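Local coordinates for periplasmic binding protein/LacI transcriptional regulator (Burkholderia graminis C4D1M, PDB 5HQJ) that binds D-arabinose in the cleft between its two lobes and probably serves as the solute-binding component of an ABC transporter for sugars, at residues 117-120 with 121-124; 125-129 with 130-134; 45-48 with 49-53. All coordinates share one frame; numbering follows the deposited sequence.

Contact 1 of 3, residues 117-120 with 121-124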
loop_
_atom_site.group_PDB
_atom_site.type_symbol
_atom_site.label_atom_id
_atom_site.label_comp_id
_atom_site.label_asym_id
_atom_site.label_seq_id
_atom_site.Cartn_x
_atom_site.Cartn_y
_atom_site.Cartn_z
ATOM N N SER A 117 -4.281 -1.979 -4.148
ATOM C CA SER A 117 -3.522 -1.976 -5.404
ATOM C C SER A 117 -4.371 -2.566 -6.537
ATOM O O SER A 117 -4.743 -3.747 -6.560
ATOM C CB SER A 117 -2.196 -2.734 -5.286
ATOM O OG SER A 117 -1.254 -2.191 -6.239
ATOM N N ASP A 118 -4.687 -1.688 -7.480
ATOM C CA ASP A 118 -5.645 -1.988 -8.546
ATOM C C ASP A 118 -5.066 -2.784 -9.727
ATOM O O ASP A 118 -3.847 -2.822 -9.929
ATOM C CB ASP A 118 -6.237 -0.670 -9.078
ATOM C CG ASP A 118 -7.543 -0.874 -9.832
ATOM O OD1 ASP A 118 -8.066 -1.997 -9.838
ATOM O OD2 ASP A 118 -8.056 0.106 -10.420
ATOM N N SER A 119 -5.967 -3.469 -10.432
ATOM C CA SER A 119 -5.742 -3.972 -11.799
ATOM C C SER A 119 -6.867 -3.446 -12.701
ATOM O O SER A 119 -7.913 -4.079 -12.821
ATOM C CB SER A 119 -5.710 -5.505 -11.855
ATOM O OG SER A 119 -5.674 -5.965 -13.207
ATOM N N PRO A 120 -6.670 -2.266 -13.310
ATOM C CA PRO A 120 -7.769 -1.549 -13.976
ATOM C C PRO A 120 -8.432 -2.250 -15.166
ATOM O O PRO A 120 -9.571 -1.894 -15.474
ATOM C CB PRO A 120 -7.103 -0.251 -14.450
ATOM C CG PRO A 120 -5.634 -0.475 -14.331
ATOM C CD PRO A 120 -5.465 -1.433 -13.208
ATOM N N LYS A 121 -7.768 -3.211 -15.798
ATOM C CA LYS A 121 -8.318 -3.857 -16.988
ATOM C C LYS A 121 -8.825 -5.285 -16.733
ATOM O O LYS A 121 -9.145 -6.017 -17.672
ATOM C CB LYS A 121 -7.262 -3.874 -18.095
ATOM C CG LYS A 121 -6.788 -2.488 -18.519
ATOM C CD LYS A 121 -7.886 -1.733 -19.242
ATOM C CE LYS A 121 -7.343 -0.507 -19.966
ATOM N NZ LYS A 121 -7.055 0.619 -19.039
ATOM N N SER A 122 -8.909 -5.672 -15.466
ATOM C CA SER A 122 -9.415 -6.991 -15.070
ATOM C C SER A 122 -10.940 -7.136 -15.151
ATOM O O SER A 122 -11.481 -8.246 -15.034
ATOM C CB SER A 122 -8.979 -7.298 -13.640
ATOM O OG SER A 122 -9.450 -6.292 -12.752
ATOM N N GLY A 123 -11.630 -6.018 -15.335
ATOM C CA GLY A 123 -13.081 -6.024 -15.356
ATOM C C GLY A 123 -13.675 -5.964 -13.968
ATOM O O GLY A 123 -14.883 -6.135 -13.781
ATOM N N ARG A 124 -12.821 -5.729 -12.981
ATOM C CA ARG A 124 -13.280 -5.635 -11.595
ATOM C C ARG A 124 -14.338 -4.538 -11.505
ATOM O O ARG A 124 -14.310 -3.578 -12.275
ATOM C CB ARG A 124 -12.105 -5.373 -10.643
ATOM C CG ARG A 124 -11.675 -3.921 -10.475
ATOM C CD ARG A 124 -11.116 -3.260 -11.745
ATOM N NE ARG A 124 -10.646 -1.919 -11.407
ATOM C CZ ARG A 124 -11.417 -0.833 -11.333
ATOM N NH1 ARG A 124 -12.720 -0.895 -11.610
ATOM N NH2 ARG A 124 -10.881 0.329 -10.983
HETATM O O HOH W 1 -11.568 -3.188 -16.091
#
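With its CG anti to the backbone N, D118 holds its carboxylate out to R124, which is folded back by a chi1 of 84° and a bend at chi2 and turns its guanidinium to meet it. The two side chains cross at about a right angle, and their planes stand 32° apart. The grip is side-on and bidentate: R124 NE donates to D118 OD1 at 3.0 Å, and R124 NH2 donates to D118 OD2 at 2.9 Å along a nearly straight N-H (168°). OD2 lies in the guanidinium plane, at its edge, while OD1 is tilted somewhat from it. Both oxygens are met on their syn side. Between these residues the chain makes a type I beta turn from S119 to S122, closed by S122 N to S119 O at 3.2 Å. The same carbonyl takes S122 OG at 2.7 Å, in its plane, whereas the amide sits above that plane; one oxygen is thus held twice. One face of the R124 guanidinium lies by P120 O. A water links P120 O and G123 N across the turn. S119 OG bonds to P95 O. T114 OG1 also bonds D118 OD1, and D293 is a long, weak second ion partner for R124. Two nitrogens matched to two oxygens fix the rotation of both ends, and the adjacent positive charge would probably help keep D118 ionised.

Contact 2 of 3, residues 125-129 with 130-134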
loop_
_atom_site.group_PDB
_atom_site.type_symbol
_atom_site.label_atom_id
_atom_site.label_comp_id
_atom_site.label_asym_id
_atom_site.label_seq_id
_atom_site.Cartn_x
_atom_site.Cartn_y
_atom_site.Cartn_z
ATOM N N SER A 125 -15.273 -4.710 -10.581
ATOM C CA SER A 125 -16.411 -3.804 -10.438
ATOM C C SER A 125 -15.961 -2.423 -10.004
ATOM O O SER A 125 -16.520 -1.409 -10.403
ATOM C CB SER A 125 -17.421 -4.358 -9.424
ATOM O OG SER A 125 -16.881 -4.457 -8.109
HETATM N N MSE A 126 -14.945 -2.397 -9.160
HETATM C CA MSE A 126 -14.553 -1.167 -8.514
HETATM C C MSE A 126 -13.247 -1.356 -7.755
HETATM O O MSE A 126 -12.857 -2.486 -7.452
HETATM C CB MSE A 126 -15.648 -0.689 -7.560
HETATM C CG MSE A 126 -15.874 -1.606 -6.399
HETATM SE SE MSE A 126 -17.380 -1.094 -5.255
HETATM C CE MSE A 126 -16.485 0.280 -4.189
ATOM N N TYR A 127 -12.595 -0.225 -7.489
ATOM C CA TYR A 127 -11.384 -0.116 -6.685
ATOM C C TYR A 127 -11.625 0.676 -5.416
ATOM O O TYR A 127 -12.162 1.800 -5.453
ATOM C CB TYR A 127 -10.272 0.542 -7.515
ATOM C CG TYR A 127 -9.085 1.054 -6.700
ATOM C CD1 TYR A 127 -8.116 0.190 -6.232
ATOM C CD2 TYR A 127 -8.934 2.405 -6.421
ATOM C CE1 TYR A 127 -7.047 0.665 -5.497
ATOM C CE2 TYR A 127 -7.878 2.874 -5.684
ATOM C CZ TYR A 127 -6.924 1.995 -5.230
ATOM O OH TYR A 127 -5.849 2.460 -4.502
ATOM N N ILE A 128 -11.227 0.084 -4.306
ATOM C CA ILE A 128 -11.246 0.735 -3.026
ATOM C C ILE A 128 -9.825 0.973 -2.529
ATOM O O ILE A 128 -9.110 0.029 -2.184
ATOM C CB ILE A 128 -11.992 -0.120 -1.990
ATOM C CG1 ILE A 128 -13.410 -0.415 -2.497
ATOM C CG2 ILE A 128 -11.988 0.537 -0.608
ATOM C CD1 ILE A 128 -14.118 -1.491 -1.695
ATOM N N GLY A 129 -9.411 2.222 -2.439
ATOM C CA GLY A 129 -8.083 2.466 -1.928
ATOM C C GLY A 129 -7.637 3.908 -1.963
ATOM O O GLY A 129 -8.430 4.839 -2.167
ATOM N N THR A 130 -6.343 4.079 -1.732
ATOM C CA THR A 130 -5.699 5.381 -1.745
ATOM C C THR A 130 -5.630 5.919 -3.164
ATOM O O THR A 130 -5.560 5.159 -4.137
ATOM C CB THR A 130 -4.279 5.259 -1.144
ATOM O OG1 THR A 130 -4.446 4.755 0.170
ATOM C CG2 THR A 130 -3.569 6.562 -1.112
ATOM N N ASN A 131 -5.658 7.250 -3.268
ATOM C CA ASN A 131 -5.302 7.930 -4.513
ATOM C C ASN A 131 -3.807 8.059 -4.491
ATOM O O ASN A 131 -3.265 8.953 -3.857
ATOM C CB ASN A 131 -5.955 9.302 -4.628
ATOM C CG ASN A 131 -5.637 9.991 -5.944
ATOM O OD1 ASN A 131 -4.671 9.636 -6.642
ATOM N ND2 ASN A 131 -6.450 10.983 -6.294
ATOM N N ASN A 132 -3.149 7.110 -5.119
ATOM C CA ASN A 132 -1.730 6.929 -4.839
ATOM C C ASN A 132 -0.875 7.974 -5.508
ATOM O O ASN A 132 0.087 8.447 -4.910
ATOM C CB ASN A 132 -1.327 5.528 -5.222
ATOM C CG ASN A 132 -1.810 4.522 -4.218
ATOM O OD1 ASN A 132 -1.294 4.445 -3.098
ATOM N ND2 ASN A 132 -2.816 3.746 -4.597
ATOM N N GLU A 133 -1.256 8.429 -6.692
ATOM C CA GLU A 133 -0.490 9.525 -7.280
ATOM C C GLU A 133 -0.663 10.771 -6.401
ATOM O O GLU A 133 0.312 11.460 -6.116
ATOM C CB GLU A 133 -0.891 9.810 -8.733
ATOM C CG GLU A 133 0.010 10.865 -9.368
ATOM C CD GLU A 133 -0.089 10.921 -10.882
ATOM O OE1 GLU A 133 -0.528 9.927 -11.498
ATOM O OE2 GLU A 133 0.285 11.965 -11.455
ATOM N N GLN A 134 -1.880 11.066 -5.922
ATOM C CA GLN A 134 -2.065 12.236 -5.069
ATOM C C GLN A 134 -1.276 12.099 -3.762
ATOM O O GLN A 134 -0.758 13.081 -3.230
ATOM C CB GLN A 134 -3.571 12.492 -4.749
ATOM C CG GLN A 134 -3.818 13.679 -3.822
ATOM C CD GLN A 134 -3.267 14.982 -4.374
ATOM O OE1 GLN A 134 -2.397 15.611 -3.769
ATOM N NE2 GLN A 134 -3.782 15.401 -5.522
#
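Y127 reaches across to T130 and fastens the end of strand 127-129 to the residues that lead into helix 132-146. From its CB, which points toward 130-134, the ring is carried out with CG anti to the backbone N (chi1 164°). CD1, on one flank, packs against CB of D118. Farther out the ring lies over the backbone of its own strand: G129, which has no side chain, passes by one face, its N 3.6 Å from the ring plane and offset toward the rim. CE2 and CZ both come to 3.6 Å from T130 O, which lies at the ring's edge and in its plane. At the tip, Y127 OH donates to T130 O at 2.7 Å; the hydroxyl lies in the carbonyl plane, on a lone pair. N132 ND2 is 3.3 Å from Y127 OH. The other end of that amide, N132 OD1, accepts from NE of R168, a residue of the arabinose pocket, and T130 OG1 bonds to the pocket residue Q267. The N132 side chain itself comes to about 5 Å from the bound arabinose. One step back along the chain, N131 is the N-cap of the helix: its OD1 accepts from Q134 N at 3.2 Å with an N-H angle of 166°, although the donor stands well above the amide's carbonyl plane. Strand 127-129 runs parallel between strands 111-115 and 294-295. I128 touches L275 of helix 269-284, T130 touches M272 of the same helix, and N132 packs on N164 and E167 of helix 163-176.

Contact 3 of 3, residues 45-48 with 49-53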
loop_
_atom_site.group_PDB
_atom_site.type_symbol
_atom_site.label_atom_id
_atom_site.label_comp_id
_atom_site.label_asym_id
_atom_site.label_seq_id
_atom_site.Cartn_x
_atom_site.Cartn_y
_atom_site.Cartn_z
ATOM N N CYS A 45 -6.076 -4.952 6.922
ATOM C CA CYS A 45 -7.097 -5.230 5.937
ATOM C C CYS A 45 -7.905 -6.462 6.301
ATOM O O CYS A 45 -9.140 -6.475 6.184
ATOM C CB CYS A 45 -6.432 -5.415 4.564
ATOM S SG CYS A 45 -5.517 -3.973 3.948
ATOM N N ASN A 46 -7.190 -7.499 6.737
ATOM C CA ASN A 46 -7.803 -8.680 7.309
ATOM C C ASN A 46 -8.721 -8.322 8.471
ATOM O O ASN A 46 -9.877 -8.736 8.506
ATOM C CB ASN A 46 -6.702 -9.654 7.740
ATOM C CG ASN A 46 -7.217 -11.057 8.020
ATOM O OD1 ASN A 46 -8.369 -11.385 7.738
ATOM N ND2 ASN A 46 -6.334 -11.908 8.526
ATOM N N LYS A 47 -8.217 -7.573 9.447
ATOM C CA LYS A 47 -9.061 -7.158 10.586
ATOM C C LYS A 47 -10.386 -6.486 10.157
ATOM O O LYS A 47 -11.483 -6.889 10.597
ATOM C CB LYS A 47 -8.264 -6.228 11.487
ATOM C CG LYS A 47 -9.072 -5.627 12.626
ATOM C CD LYS A 47 -8.208 -4.755 13.493
ATOM C CE LYS A 47 -9.015 -4.167 14.615
ATOM N NZ LYS A 47 -8.202 -3.210 15.393
ATOM N N GLY A 48 -10.296 -5.525 9.248
ATOM C CA GLY A 48 -11.463 -4.786 8.814
ATOM C C GLY A 48 -12.396 -5.687 8.017
ATOM O O GLY A 48 -13.602 -5.629 8.163
ATOM N N ALA A 49 -11.842 -6.544 7.165
ATOM C CA ALA A 49 -12.694 -7.443 6.388
ATOM C C ALA A 49 -13.399 -8.468 7.298
ATOM O O ALA A 49 -14.596 -8.739 7.149
ATOM C CB ALA A 49 -11.867 -8.142 5.302
ATOM N N LYS A 50 -12.661 -9.020 8.249
ATOM C CA LYS A 50 -13.181 -10.041 9.145
ATOM C C LYS A 50 -14.288 -9.435 9.995
ATOM O O LYS A 50 -15.349 -10.035 10.148
ATOM C CB LYS A 50 -12.046 -10.608 9.993
ATOM C CG LYS A 50 -12.456 -11.604 11.050
ATOM C CD LYS A 50 -13.001 -12.882 10.465
ATOM C CE LYS A 50 -13.292 -13.889 11.567
ATOM N NZ LYS A 50 -12.164 -14.008 12.544
ATOM N N THR A 51 -14.060 -8.228 10.518
ATOM C CA THR A 51 -15.098 -7.498 11.257
ATOM C C THR A 51 -16.380 -7.309 10.420
ATOM O O THR A 51 -17.487 -7.613 10.877
ATOM C CB THR A 51 -14.570 -6.138 11.703
ATOM O OG1 THR A 51 -13.434 -6.329 12.548
ATOM C CG2 THR A 51 -15.626 -5.393 12.486
ATOM N N ALA A 52 -16.240 -6.870 9.177
ATOM C CA ALA A 52 -17.418 -6.625 8.351
ATOM C C ALA A 52 -18.133 -7.919 7.990
ATOM O O ALA A 52 -19.371 -7.973 7.949
ATOM C CB ALA A 52 -17.038 -5.877 7.093
ATOM N N ALA A 53 -17.367 -8.976 7.725
ATOM C CA ALA A 53 -17.968 -10.273 7.381
ATOM C C ALA A 53 -18.750 -10.830 8.562
ATOM O O ALA A 53 -19.826 -11.401 8.380
ATOM C CB ALA A 53 -16.899 -11.266 6.935
#
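T51 OG1 folds back on K47 O at 2.8 Å, one turn earlier in the helix, while another flank of the same turns is built from small residues packed against helix 269-284 and strand 59-62. On that tight flank the buried A49 and A52 both press on V277, A52 also on S274, and A49 and A53 meet Y60; C45 touches P269. Buried G48 belongs here too, and its O takes A52 N at 3.1 Å. On the solvent flank the contacts are polar or slight. K47 extends fully and leads away from 49-53. K50, bent at chi2 and chi4, also touches Y60, but its end leads away from 45-48. T51 has OG1 beside the backbone N (chi1 -60°), from where the hydroxyl reaches K47 O from one face of the carbonyl plane while T51 N, at 2.9 Å, comes from the other. N46 marks the border: its OD1 bonds to Y60 OH. The i to i+4 bonds run through both flanks, among them K50 N to N46 O at 2.8 Å and A49 N to C45 O at 2.9 Å. This is an amphipathic alpha helix, the crossover helix of the right-handed beta-alpha-beta unit formed by strand 30-34, helix 42-56 and strand 59-62 in a periplasmic-binding-protein lobe.

In the fold
Contacts 1 and 2 follow each other along the chain, touch, and have centres about 11 Å apart. Contact 1 is a partly buried loop between strands 111-115 and 127-129, and it relies on charge and a turn. Contact 2 is buried, passes from strand to helix, and relies on a phenol, a backbone carbonyl and a helix cap close to the arabinose. Contact 3 is partly buried on helix 42-56, its centre about 19 Å from that of contact 2, and is mainly backbone bonding with small side chains. Contacts 2 and 3 both pack on helix 269-284, and in each of the three a side-chain hydroxyl donates to a backbone carbonyl.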